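Alpha-1,2-mannosidase (Bacteroides thetaiotaomicron, PDB 2WW2) is a calcium-dependent, inverting glycoside hydrolase of family 92 from a human gut symbiont, a monomer that probably cleaves alpha-1,2-linked mannose from glycans. Local coordinates at residues N12-T17 / Q103-T108. Sequence-based numbering, arbitrary orientation.
Sequences NPLMGT and QQEKAT. With NA (sodium ion), chain E.
A turn packed against a beta strand joins P13 and L14 to E105, A107 and T108 in the N-terminal domain of this family 92 mannosidase, and shows how a loop can dock by van der Waals contact, apolar atoms resting on backbone and on one carboxylate. The type I beta turn N12-M15 also holds an Asx turn: OD1 of N12 accepts from N of L14 at 2.9 Å, the donor standing well above the carbonyl plane. So folded, the turn offers the proline ring to A107 and T108 of strand 98-108. CD of P13 lies 3.2 Å from O of A107, while CG of P13 sits 3.6 Å from C of T108. The ring also touches Y292 of helix 281-294, in the catalytic family region. With an alanine here, CG and CD would be gone, and a gap is likely to open beside O of A107 and C of T108. L14, its CG anti to the carbonyl carbon (chi1 -70°), extends CD1 to 4.2 Å from CB of A107 and touches Y54. The same methyl comes within 3.8 Å of OE1 of E105, the two side chains crossing at a slant. That carboxylate is well occupied: OE2 is hydrogen-bonded to the hydroxyls of Y54 and Y112, and OE1 takes a bond from a water on a sodium ion. The ion is ligated by four waters, O of H102 and, at 2.3 Å, backbone O of E105.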
ATOM      1  N   ASN A  12     -14.078  28.856  12.509  1.00  7.43           N
ATOM      2  CA  ASN A  12     -12.648  29.015  12.255  1.00  7.47           C
ATOM      3  C   ASN A  12     -12.414  29.025  10.757  1.00  8.13           C
ATOM      4  O   ASN A  12     -12.453  27.968  10.133  1.00  7.99           O
ATOM      5  CB  ASN A  12     -11.856  27.857  12.873  1.00  7.82           C
ATOM      6  CG  ASN A  12     -10.365  27.969  12.587  1.00  9.09           C
ATOM      7  OD1 ASN A  12      -9.886  29.028  12.158  1.00  8.87           O
ATOM      8  ND2 ASN A  12      -9.631  26.905  12.832  1.00  9.80           N
ATOM      9  N   PRO A  13     -12.187  30.215  10.170  1.00  8.74           N
ATOM     10  CA  PRO A  13     -11.979  30.329   8.718  1.00  9.48           C
ATOM     11  C   PRO A  13     -10.673  29.663   8.291  1.00 10.84           C
ATOM     12  O   PRO A  13     -10.443  29.460   7.103  1.00 11.18           O
ATOM     13  CB  PRO A  13     -11.894  31.838   8.485  1.00  9.53           C
ATOM     14  CG  PRO A  13     -12.591  32.468   9.691  1.00  9.05           C
ATOM     15  CD  PRO A  13     -12.179  31.527  10.829  1.00  8.34           C
ATOM     16  N   LEU A  14      -9.821  29.324   9.254  1.00 11.09           N
ATOM     17  CA  LEU A  14      -8.594  28.583   8.924  1.00 11.44           C
ATOM     18  C   LEU A  14      -8.731  27.065   9.031  1.00 11.86           C
ATOM     19  O   LEU A  14      -7.742  26.338   8.853  1.00 11.27           O
ATOM     20  CB  LEU A  14      -7.464  29.033   9.830  1.00 10.69           C
ATOM     21  CG  LEU A  14      -6.989  30.443   9.531  1.00 12.18           C
ATOM     22  CD1 LEU A  14      -6.011  30.923  10.606  1.00 14.11           C
ATOM     23  CD2 LEU A  14      -6.356  30.495   8.132  1.00 13.28           C
ATOM     24  N   MET A  15      -9.934  26.578   9.325  1.00 11.14           N
ATOM     25  CA  MET A  15     -10.145  25.136   9.405  1.00 12.82           C
ATOM     26  C   MET A  15      -9.719  24.478   8.110  1.00 14.18           C
ATOM     27  O   MET A  15     -10.175  24.873   7.042  1.00 15.08           O
ATOM     28  CB  MET A  15     -11.609  24.794   9.660  1.00 12.17           C
ATOM     29  CG  MET A  15     -11.900  23.299   9.536  1.00 11.90           C
ATOM     30  SD  MET A  15     -13.592  22.842   9.932  1.00 12.14           S
ATOM     31  CE  MET A  15     -13.702  21.198   9.219  1.00 11.56           C
ATOM     32  N   GLY A  16      -8.865  23.465   8.201  1.00 15.35           N
ATOM     33  CA  GLY A  16      -8.411  22.735   7.007  1.00 16.69           C
ATOM     34  C   GLY A  16      -7.465  23.538   6.103  1.00 17.73           C
ATOM     35  O   GLY A  16      -7.130  23.105   4.997  1.00 17.84           O
ATOM     36  N   THR A  17      -7.014  24.705   6.558  1.00 17.77           N
ATOM     37  CA  THR A  17      -6.053  25.479   5.758  1.00 17.82           C
ATOM     38  C   THR A  17      -4.779  24.664   5.418  1.00 18.32           C
ATOM     39  O   THR A  17      -4.109  24.920   4.407  1.00 18.08           O
ATOM     40  CB  THR A  17      -5.694  26.834   6.417  1.00 17.69           C
ATOM     41  OG1 THR A  17      -5.030  27.664   5.462  1.00 16.44           O
ATOM     42  CG2 THR A  17      -4.781  26.648   7.649  1.00 17.70           C
ATOM     43  N   GLN A 103       0.498  33.863  16.180  1.00  8.38           N
ATOM     44  CA  GLN A 103       0.118  34.148  17.572  1.00  8.41           C
ATOM     45  C   GLN A 103      -0.527  35.528  17.671  1.00  8.36           C
ATOM     46  O   GLN A 103      -1.262  35.822  18.628  1.00  7.75           O
ATOM     47  CB  GLN A 103       1.328  34.120  18.511  1.00  9.15           C
ATOM     48  CG  GLN A 103       1.740  32.744  18.949  1.00 11.17           C
ATOM     49  CD  GLN A 103       2.915  32.796  19.899  1.00 14.30           C
ATOM     50  OE1 GLN A 103       4.044  33.037  19.481  1.00 16.13           O
ATOM     51  NE2 GLN A 103       2.655  32.580  21.184  1.00 11.24           N
ATOM     52  N   GLN A 104      -0.229  36.384  16.691  1.00  7.14           N
ATOM     53  CA  GLN A 104      -0.832  37.714  16.659  1.00  7.57           C
ATOM     54  C   GLN A 104      -1.779  37.853  15.474  1.00  7.88           C
ATOM     55  O   GLN A 104      -1.902  38.922  14.894  1.00  7.66           O
ATOM     56  CB  GLN A 104       0.245  38.806  16.658  1.00  6.24           C
ATOM     57  CG  GLN A 104       0.841  39.052  18.063  1.00  6.51           C
ATOM     58  CD  GLN A 104      -0.157  39.785  18.972  1.00  6.62           C
ATOM     59  OE1 GLN A 104      -1.136  40.379  18.490  1.00  6.97           O
ATOM     60  NE2 GLN A 104       0.086  39.749  20.263  1.00  8.37           N
ATOM     61  N   GLU A 105      -2.467  36.765  15.146  1.00  8.72           N
ATOM     62  CA  GLU A 105      -3.419  36.747  14.044  1.00  9.27           C
ATOM     63  C   GLU A 105      -4.759  36.203  14.543  1.00  9.81           C
ATOM     64  O   GLU A 105      -4.807  35.203  15.244  1.00 10.39           O
ATOM     65  CB  GLU A 105      -2.892  35.834  12.938  1.00  9.53           C
ATOM     66  CG  GLU A 105      -3.859  35.605  11.774  1.00  8.85           C
ATOM     67  CD  GLU A 105      -3.430  34.445  10.881  1.00 10.91           C
ATOM     68  OE1 GLU A 105      -3.157  33.343  11.424  1.00 11.48           O
ATOM     69  OE2 GLU A 105      -3.351  34.635   9.647  1.00  7.46           O
ATOM     70  N   LYS A 106      -5.846  36.862  14.175  1.00  9.84           N
ATOM     71  CA  LYS A 106      -7.149  36.477  14.654  1.00  9.93           C
ATOM     72  C   LYS A 106      -8.092  36.545  13.450  1.00  9.10           C
ATOM     73  O   LYS A 106      -8.555  37.618  13.074  1.00  7.96           O
ATOM     74  CB  LYS A 106      -7.567  37.480  15.706  1.00 10.64           C
ATOM     75  CG  LYS A 106      -8.371  36.943  16.807  1.00 15.76           C
ATOM     76  CD  LYS A 106      -9.713  36.635  16.267  1.00 18.89           C
ATOM     77  N   ALA A 107      -8.353  35.384  12.857  1.00  8.93           N
ATOM     78  CA  ALA A 107      -9.189  35.273  11.672  1.00  8.40           C
ATOM     79  C   ALA A 107     -10.610  34.840  12.042  1.00  8.57           C
ATOM     80  O   ALA A 107     -10.791  33.790  12.672  1.00  7.71           O
ATOM     81  CB  ALA A 107      -8.565  34.242  10.693  1.00  7.93           C
ATOM     82  N   THR A 108     -11.604  35.650  11.668  1.00  7.87           N
ATOM     83  CA  THR A 108     -13.027  35.329  11.852  1.00  8.38           C
ATOM     84  C   THR A 108     -13.713  35.765  10.563  1.00  8.23           C
ATOM     85  O   THR A 108     -13.098  36.465   9.751  1.00  7.68           O
ATOM     86  CB  THR A 108     -13.681  36.115  13.015  1.00  8.83           C
ATOM     87  OG1 THR A 108     -13.882  37.484  12.641  1.00  8.84           O
ATOM     88  CG2 THR A 108     -12.837  36.064  14.274  1.00 10.65           C
TER
HETATM   89 NA    NA E 799      -3.868  33.211  15.916  1.00 11.75          NA
HETATM   90  O   HOH W   1      -3.674  34.039  18.148  1.00 13.17           O
HETATM   91  O   HOH W   2      -4.341  32.438  13.679  1.00  7.93           O
HETATM   92  O   HOH W   3      -6.099  32.444  16.577  1.00 15.64           O
HETATM   93  O   HOH W   4      -3.007  30.866  16.235  1.00 16.25           O